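Local coordinates for protein pyruvate kinase (Cryptosporidium parvum, PDB 4DRS) that probably catalyses the last step of glycolysis, transferring the phosphoryl group of phosphoenolpyruvate to ADP to give pyruvate and ATP, at residues A[42-47]-A[69-74]; A[46-51]-A[377-382]; A[63-68]-A[373-378]. All coordinates share one frame; numbering follows the deposited sequence.

Contact 1. Residues A[42-47]-A[69-74]; sequences TQRKTQ and GMSVAR
Q47 and S71 come within 5.8 Å of each other CA to CA, where the chain entering strand 47-51 draws alongside the chain leading into strand 72-76. The link between them is one short hydrogen bond, S71 OG donating to Q47 OE1 at 2.6 Å. The donor lies 19° out of the carbonyl plane, so it comes to the amide oxygen at a slight tilt. A bend at chi2 (-76°) turns Q47 OE1 onto S71 OG; separately, Q47 CB already lies near the serine. S71 OG also takes the backbone N-H of I48, and Q47 NE2 bonds to the carbonyls of A466 and V469, so both ends of the buried amide are held.

R44 makes the second touch. Its chain starts with CG anti to the backbone N (chi1 171°) and turns at chi3, bringing NH2 to 3.4 Å from CA of G69. NH1 bonds back to T46 O at 2.9 Å, in the guanidinium plane, and NE goes to S379 OG, which together fix the rotation of the group. G69, at positive phi, ends helix 59-68 in a Schellman motif. Strand 47-51, helix 59-68 and strand 72-76 form the first beta-alpha-beta crossover of the TIM barrel, and strand 72-76 carries the ADP-binding R74.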
loop_
_atom_site.group_PDB
_atom_site.type_symbol
_atom_site.label_atom_id
_atom_site.label_comp_id
_atom_site.label_asym_id
_atom_site.label_seq_id
_atom_site.Cartn_x
_atom_site.Cartn_y
_atom_site.Cartn_z
ATOM N N THR A 42 7.504 -1.021 29.201
ATOM C CA THR A 42 6.790 -0.091 28.272
ATOM C C THR A 42 5.914 0.919 29.025
ATOM O O THR A 42 4.757 0.643 29.366
ATOM C CB THR A 42 5.988 -0.853 27.183
ATOM O OG1 THR A 42 5.165 0.069 26.454
ATOM C CG2 THR A 42 5.110 -1.959 27.792
ATOM N N GLN A 43 6.482 2.093 29.283
ATOM C CA GLN A 43 5.801 3.132 30.055
ATOM C C GLN A 43 4.948 4.066 29.190
ATOM O O GLN A 43 5.189 4.214 27.992
ATOM C CB GLN A 43 6.806 3.930 30.896
ATOM C CG GLN A 43 7.883 4.646 30.094
ATOM C CD GLN A 43 8.667 5.642 30.932
ATOM O OE1 GLN A 43 9.084 5.340 32.055
ATOM N NE2 GLN A 43 8.876 6.838 30.386
ATOM N N ARG A 44 3.957 4.689 29.820
ATOM C CA ARG A 44 3.040 5.623 29.172
ATOM C C ARG A 44 3.749 6.778 28.446
ATOM O O ARG A 44 4.717 7.352 28.953
ATOM C CB ARG A 44 2.049 6.159 30.210
ATOM C CG ARG A 44 1.167 7.301 29.733
ATOM C CD ARG A 44 0.296 7.851 30.851
ATOM N NE ARG A 44 1.008 7.967 32.123
ATOM C CZ ARG A 44 1.844 8.951 32.440
ATOM N NH1 ARG A 44 2.101 9.927 31.582
ATOM N NH2 ARG A 44 2.425 8.952 33.623
ATOM N N LYS A 45 3.255 7.105 27.255
ATOM C CA LYS A 45 3.847 8.163 26.429
ATOM C C LYS A 45 3.063 9.465 26.514
ATOM O O LYS A 45 3.646 10.548 26.572
ATOM C CB LYS A 45 3.953 7.716 24.971
ATOM C CG LYS A 45 4.957 6.605 24.745
ATOM C CD LYS A 45 4.889 6.095 23.316
ATOM C CE LYS A 45 5.740 4.854 23.141
ATOM N NZ LYS A 45 7.139 5.096 23.593
ATOM N N THR A 46 1.742 9.348 26.528
ATOM C CA THR A 46 0.871 10.508 26.622
ATOM C C THR A 46 1.069 11.225 27.955
ATOM O O THR A 46 1.032 10.610 29.020
ATOM C CB THR A 46 -0.602 10.114 26.440
ATOM O OG1 THR A 46 -0.729 9.318 25.256
ATOM C CG2 THR A 46 -1.491 11.359 26.309
ATOM N N GLN A 47 1.298 12.529 27.871
ATOM C CA GLN A 47 1.526 13.348 29.047
ATOM C C GLN A 47 0.211 13.653 29.752
ATOM O O GLN A 47 -0.854 13.680 29.128
ATOM C CB GLN A 47 2.240 14.642 28.654
ATOM C CG GLN A 47 3.539 14.445 27.878
ATOM C CD GLN A 47 4.717 14.007 28.742
ATOM O OE1 GLN A 47 4.566 13.677 29.923
ATOM N NE2 GLN A 47 5.908 14.002 28.145
ATOM N N GLY A 69 1.326 10.051 37.982
ATOM C CA GLY A 69 1.637 10.341 36.583
ATOM C C GLY A 69 1.551 11.774 36.088
ATOM O O GLY A 69 1.634 12.007 34.880
ATOM N N MET A 70 1.393 12.739 36.995
ATOM C CA MET A 70 1.287 14.151 36.585
ATOM C C MET A 70 2.570 14.645 35.917
ATOM O O MET A 70 3.652 14.552 36.496
ATOM C CB MET A 70 0.916 15.062 37.768
ATOM C CG MET A 70 0.832 16.545 37.411
ATOM S SD MET A 70 0.444 17.650 38.788
ATOM C CE MET A 70 1.882 17.434 39.836
ATOM N N SER A 71 2.436 15.153 34.696
ATOM C CA SER A 71 3.556 15.754 33.967
ATOM C C SER A 71 3.572 17.263 34.173
ATOM O O SER A 71 4.635 17.867 34.336
ATOM C CB SER A 71 3.446 15.473 32.465
ATOM O OG SER A 71 3.340 14.091 32.192
ATOM N N VAL A 72 2.382 17.859 34.140
ATOM C CA VAL A 72 2.209 19.306 34.209
ATOM C C VAL A 72 1.131 19.648 35.241
ATOM O O VAL A 72 0.067 19.020 35.269
ATOM C CB VAL A 72 1.799 19.889 32.834
ATOM C CG1 VAL A 72 1.519 21.381 32.930
ATOM C CG2 VAL A 72 2.864 19.621 31.783
ATOM N N ALA A 73 1.416 20.636 36.086
ATOM C CA ALA A 73 0.420 21.179 37.006
ATOM C C ALA A 73 -0.187 22.456 36.425
ATOM O O ALA A 73 0.538 23.350 35.974
ATOM C CB ALA A 73 1.035 21.446 38.370
ATOM N N ARG A 74 -1.518 22.527 36.433
ATOM C CA ARG A 74 -2.253 23.657 35.868
ATOM C C ARG A 74 -2.941 24.485 36.940
ATOM O O ARG A 74 -3.600 23.950 37.836
ATOM C CB ARG A 74 -3.287 23.160 34.860
ATOM C CG ARG A 74 -4.226 24.215 34.291
ATOM C CD ARG A 74 -5.184 23.559 33.313
ATOM N NE ARG A 74 -6.278 24.434 32.907
ATOM C CZ ARG A 74 -7.506 24.404 33.419
ATOM N NH1 ARG A 74 -7.825 23.543 34.376
ATOM N NH2 ARG A 74 -8.424 25.246 32.969
#

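Contact 2. Residues A[46-51]-A[377-382]; sequences TQIICT and VMSRVC
I48 lays its CD1 methyl on the backbone and side chain of S379, 3.7 Å from S379 CA and 3.8 Å from S379 CB, so the tip of the isoleucine rests on the surface of helix 371-386. Its other branch does separate work: I48 CG2 meets M378 CE at 3.5 Å. The two side chains run past each other in opposite senses, the isoleucine reaching to the helix while the methionine reaches to the strand. M378 leaves the helix with CG anti to its N (chi1 -163°) and bends only at chi3 (78°), and this last turn places the terminal methyl beside the I48 branch. The thioether arm also packs on V359 and L361 of the eighth strand and on V348 of helix 342-354, so it fills a seam between two strands and two helices.

This is how a TIM barrel closes. Strand 47-51 is the first of eight parallel strands, helix 371-386 comes after the last, 358-361, beyond the short helix 363-366, and it covers the outside of the seam where first and last strands join. Q47 and I49 turn away from the helix, I49 packing on V72, R74 and M360 of neighbouring strands.

Farther along, C382 SG lies 4.1 Å from T46 CB, a looser touch at the entry to the strand. The T46 hydroxyl is taken up by E386, one turn on in the same helix. The far side of the helix faces a second subunit: R380 forms a salt bridge with E304 of that subunit, and V381 packs on the same glutamate.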
loop_
_atom_site.group_PDB
_atom_site.type_symbol
_atom_site.label_atom_id
_atom_site.label_comp_id
_atom_site.label_asym_id
_atom_site.label_seq_id
_atom_site.Cartn_x
_atom_site.Cartn_y
_atom_site.Cartn_z
ATOM N N THR A 46 1.742 9.348 26.528
ATOM C CA THR A 46 0.871 10.508 26.622
ATOM C C THR A 46 1.069 11.225 27.955
ATOM O O THR A 46 1.032 10.610 29.020
ATOM C CB THR A 46 -0.602 10.114 26.440
ATOM O OG1 THR A 46 -0.729 9.318 25.256
ATOM C CG2 THR A 46 -1.491 11.359 26.309
ATOM N N GLN A 47 1.298 12.529 27.871
ATOM C CA GLN A 47 1.526 13.348 29.047
ATOM C C GLN A 47 0.211 13.653 29.752
ATOM O O GLN A 47 -0.854 13.680 29.128
ATOM C CB GLN A 47 2.240 14.642 28.654
ATOM C CG GLN A 47 3.539 14.445 27.878
ATOM C CD GLN A 47 4.717 14.007 28.742
ATOM O OE1 GLN A 47 4.566 13.677 29.923
ATOM N NE2 GLN A 47 5.908 14.002 28.145
ATOM N N ILE A 48 0.290 13.877 31.059
ATOM C CA ILE A 48 -0.897 14.130 31.866
ATOM C C ILE A 48 -0.795 15.477 32.565
ATOM O O ILE A 48 0.156 15.735 33.310
ATOM C CB ILE A 48 -1.141 13.006 32.901
ATOM C CG1 ILE A 48 -1.506 11.697 32.194
ATOM C CG2 ILE A 48 -2.231 13.404 33.887
ATOM C CD1 ILE A 48 -1.634 10.502 33.118
ATOM N N ILE A 49 -1.784 16.329 32.302
ATOM C CA ILE A 49 -1.936 17.607 32.985
ATOM C C ILE A 49 -2.993 17.476 34.085
ATOM O O ILE A 49 -4.083 16.953 33.840
ATOM C CB ILE A 49 -2.345 18.731 32.007
ATOM C CG1 ILE A 49 -1.307 18.883 30.889
ATOM C CG2 ILE A 49 -2.525 20.051 32.753
ATOM C CD1 ILE A 49 -1.660 19.928 29.848
ATOM N N CYS A 50 -2.661 17.940 35.289
ATOM C CA CYS A 50 -3.612 17.966 36.408
ATOM C C CYS A 50 -3.854 19.388 36.858
ATOM O O CYS A 50 -2.912 20.157 37.037
ATOM C CB CYS A 50 -3.104 17.158 37.605
ATOM S SG CYS A 50 -2.797 15.417 37.268
ATOM N N THR A 51 -5.124 19.729 37.037
ATOM C CA THR A 51 -5.508 21.031 37.547
ATOM C C THR A 51 -5.418 21.002 39.059
ATOM O O THR A 51 -6.006 20.129 39.709
ATOM C CB THR A 51 -6.936 21.402 37.113
ATOM O OG1 THR A 51 -7.034 21.303 35.685
ATOM C CG2 THR A 51 -7.283 22.820 37.554
ATOM N N VAL A 377 -5.954 5.917 37.191
ATOM C CA VAL A 377 -6.828 5.335 36.175
ATOM C C VAL A 377 -6.501 5.887 34.774
ATOM O O VAL A 377 -6.265 5.117 33.836
ATOM C CB VAL A 377 -8.316 5.566 36.546
ATOM C CG1 VAL A 377 -9.235 5.437 35.336
ATOM C CG2 VAL A 377 -8.737 4.606 37.653
ATOM N N MET A 378 -6.464 7.213 34.655
ATOM C CA MET A 378 -6.191 7.879 33.382
ATOM C C MET A 378 -4.850 7.430 32.800
ATOM O O MET A 378 -4.743 7.165 31.600
ATOM C CB MET A 378 -6.235 9.406 33.546
ATOM C CG MET A 378 -6.374 10.168 32.232
ATOM S SD MET A 378 -6.974 11.872 32.372
ATOM C CE MET A 378 -5.496 12.722 32.921
ATOM N N SER A 379 -3.845 7.330 33.666
ATOM C CA SER A 379 -2.506 6.902 33.280
ATOM C C SER A 379 -2.488 5.492 32.684
ATOM O O SER A 379 -1.875 5.261 31.638
ATOM C CB SER A 379 -1.561 6.981 34.482
ATOM O OG SER A 379 -0.261 6.550 34.135
ATOM N N ARG A 380 -3.168 4.565 33.354
ATOM C CA ARG A 380 -3.237 3.172 32.917
ATOM C C ARG A 380 -3.986 3.048 31.589
ATOM O O ARG A 380 -3.557 2.306 30.698
ATOM C CB ARG A 380 -3.895 2.305 33.996
ATOM C CG ARG A 380 -3.310 2.494 35.388
ATOM C CD ARG A 380 -2.692 1.232 35.965
ATOM N NE ARG A 380 -3.705 0.217 36.268
ATOM C CZ ARG A 380 -4.576 0.276 37.278
ATOM N NH1 ARG A 380 -4.583 1.311 38.114
ATOM N NH2 ARG A 380 -5.450 -0.709 37.450
ATOM N N VAL A 381 -5.087 3.789 31.460
ATOM C CA VAL A 381 -5.843 3.858 30.207
ATOM C C VAL A 381 -4.955 4.302 29.046
ATOM O O VAL A 381 -4.951 3.659 27.993
ATOM C CB VAL A 381 -7.071 4.785 30.316
ATOM C CG1 VAL A 381 -7.689 5.034 28.943
ATOM C CG2 VAL A 381 -8.104 4.186 31.256
ATOM N N CYS A 382 -4.201 5.385 29.247
ATOM C CA CYS A 382 -3.276 5.880 28.224
ATOM C C CYS A 382 -2.315 4.792 27.768
ATOM O O CYS A 382 -2.181 4.546 26.568
ATOM C CB CYS A 382 -2.491 7.092 28.721
ATOM S SG CYS A 382 -3.475 8.595 28.880
#

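Contact 3. Residues A[63-68]-A[373-378]; sequences IGLIDK and DAVNVM
The carboxamide of N376 is the flat group that meets the other helix, and it does so at its nitrogen end. K68 CD lies 3.7 Å from N376 ND2, the lysine chain passing at a slant to the asparagine, with N376 CB the next nearest atom. On the oxygen side of the amide, OD1 receives a weak hydrogen bond from R380 NH1, one turn along the same helix. K68 reaches this place by a bend at chi2 (-69°), after which its outer chain runs extended past the asparagine. Its NZ ends 6.5 Å from D373 OD1, too far for a salt bridge, though the opposite charges may still attract weakly.

Deeper in, V375 fills the space between the helices with both methyls. CG1 sits 3.6 Å from K68 CB and also near the K68 carbonyl oxygen, whereas CG2 meets L65 CD2 at 3.6 Å, where the two side chains cross nearly at right angles. The same valine touches L361 of strand 358-361, C50 of strand 47-51 and T365, and L65 also packs on T365. The apolar pair therefore lies on the inner side, against the barrel, with the lysine and asparagine at the more open margin.

The helix segments run almost parallel, 16° apart, with axes 9.0 Å from each other at closest approach. Side-by-side parallel helices wrapped round a closed sheet are the outer layer of a TIM barrel, and here helix 59-68, following the first strand, lies beside helix 371-386, after the eighth.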
loop_
_atom_site.group_PDB
_atom_site.type_symbol
_atom_site.label_atom_id
_atom_site.label_comp_id
_atom_site.label_asym_id
_atom_site.label_seq_id
_atom_site.Cartn_x
_atom_site.Cartn_y
_atom_site.Cartn_z
ATOM N N ILE A 63 2.983 15.534 45.575
ATOM C CA ILE A 63 3.908 14.412 45.441
ATOM C C ILE A 63 3.148 13.183 44.942
ATOM O O ILE A 63 3.587 12.512 43.996
ATOM C CB ILE A 63 4.613 14.101 46.777
ATOM C CG1 ILE A 63 5.629 15.195 47.116
ATOM C CG2 ILE A 63 5.295 12.740 46.734
ATOM C CD1 ILE A 63 6.179 15.099 48.523
ATOM N N GLY A 64 2.004 12.909 45.570
ATOM C CA GLY A 64 1.127 11.823 45.153
ATOM C C GLY A 64 0.761 11.915 43.681
ATOM O O GLY A 64 0.851 10.926 42.956
ATOM N N LEU A 65 0.369 13.111 43.242
ATOM C CA LEU A 65 0.011 13.350 41.844
ATOM C C LEU A 65 1.159 13.071 40.874
ATOM O O LEU A 65 0.934 12.531 39.785
ATOM C CB LEU A 65 -0.520 14.771 41.645
ATOM C CG LEU A 65 -1.872 15.104 42.279
ATOM C CD1 LEU A 65 -2.143 16.598 42.153
ATOM C CD2 LEU A 65 -3.002 14.294 41.660
ATOM N N ILE A 66 2.378 13.432 41.272
ATOM C CA ILE A 66 3.569 13.082 40.502
ATOM C C ILE A 66 3.717 11.555 40.401
ATOM O O ILE A 66 3.946 11.020 39.313
ATOM C CB ILE A 66 4.849 13.734 41.085
ATOM C CG1 ILE A 66 4.714 15.268 41.091
ATOM C CG2 ILE A 66 6.089 13.293 40.306
ATOM C CD1 ILE A 66 5.793 15.999 41.861
ATOM N N ASP A 67 3.557 10.860 41.529
ATOM C CA ASP A 67 3.689 9.399 41.568
ATOM C C ASP A 67 2.646 8.690 40.707
ATOM O O ASP A 67 2.913 7.619 40.157
ATOM C CB ASP A 67 3.624 8.883 43.006
ATOM C CG ASP A 67 4.899 9.164 43.792
ATOM O OD1 ASP A 67 5.921 9.545 43.178
ATOM O OD2 ASP A 67 4.881 8.995 45.031
ATOM N N LYS A 68 1.466 9.298 40.591
ATOM C CA LYS A 68 0.379 8.729 39.806
ATOM C C LYS A 68 0.534 9.034 38.315
ATOM O O LYS A 68 -0.074 8.363 37.477
ATOM C CB LYS A 68 -0.986 9.223 40.311
ATOM C CG LYS A 68 -1.244 9.073 41.808
ATOM C CD LYS A 68 -1.392 7.624 42.239
ATOM C CE LYS A 68 -1.557 7.518 43.749
ATOM N NZ LYS A 68 -1.488 6.103 44.215
ATOM N N ASP A 373 -6.994 8.646 42.648
ATOM C CA ASP A 373 -7.582 7.537 41.894
ATOM C C ASP A 373 -7.728 7.855 40.403
ATOM O O ASP A 373 -7.385 7.031 39.554
ATOM C CB ASP A 373 -8.943 7.147 42.485
ATOM C CG ASP A 373 -8.824 6.469 43.842
ATOM O OD1 ASP A 373 -7.953 5.582 44.000
ATOM O OD2 ASP A 373 -9.613 6.816 44.750
ATOM N N ALA A 374 -8.221 9.056 40.102
ATOM C CA ALA A 374 -8.464 9.493 38.725
ATOM C C ALA A 374 -7.203 9.500 37.858
ATOM O O ALA A 374 -7.184 8.892 36.784
ATOM C CB ALA A 374 -9.137 10.860 38.712
ATOM N N VAL A 375 -6.158 10.176 38.335
ATOM C CA VAL A 375 -4.880 10.247 37.629
ATOM C C VAL A 375 -4.354 8.852 37.316
ATOM O O VAL A 375 -3.941 8.573 36.189
ATOM C CB VAL A 375 -3.815 11.009 38.446
ATOM C CG1 VAL A 375 -2.530 11.169 37.648
ATOM C CG2 VAL A 375 -4.335 12.370 38.863
ATOM N N ASN A 376 -4.382 7.987 38.322
ATOM C CA ASN A 376 -3.871 6.633 38.202
ATOM C C ASN A 376 -4.630 5.823 37.149
ATOM O O ASN A 376 -4.025 5.143 36.319
ATOM C CB ASN A 376 -3.901 5.941 39.565
ATOM C CG ASN A 376 -3.103 4.660 39.577
ATOM O OD1 ASN A 376 -3.617 3.593 39.240
ATOM N ND2 ASN A 376 -1.836 4.758 39.962
ATOM N N VAL A 377 -5.954 5.917 37.191
ATOM C CA VAL A 377 -6.828 5.335 36.175
ATOM C C VAL A 377 -6.501 5.887 34.774
ATOM O O VAL A 377 -6.265 5.117 33.836
ATOM C CB VAL A 377 -8.316 5.566 36.546
ATOM C CG1 VAL A 377 -9.235 5.437 35.336
ATOM C CG2 VAL A 377 -8.737 4.606 37.653
ATOM N N MET A 378 -6.464 7.213 34.655
ATOM C CA MET A 378 -6.191 7.879 33.382
ATOM C C MET A 378 -4.850 7.430 32.800
ATOM O O MET A 378 -4.743 7.165 31.600
ATOM C CB MET A 378 -6.235 9.406 33.546
ATOM C CG MET A 378 -6.374 10.168 32.232
ATOM S SD MET A 378 -6.974 11.872 32.372
ATOM C CE MET A 378 -5.496 12.722 32.921
#

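How the contacts relate
The three contacts cluster round the first strand of the TIM barrel, contacts 2 and 3 at its closing seam, with centres 6 Å apart for contacts 1 and 2, 8 Å for contacts 2 and 3, and 9 Å for contacts 1 and 3. Along the chain the order is strand 47-51, helix 59-68, strand 72-76 and, some 300 residues later, helix 371-386. Contacts 1 and 2 share T46 and Q47; contacts 2 and 3 share V377 and M378. Contact 1 is local, while the other two bring the end of the barrel sequence back to its beginning. The I48-S71 backbone bond joins contacts 1 and 2, and NH1 of the ADP-binding R74 probably bonds to T51 OG1, linking the same two strands.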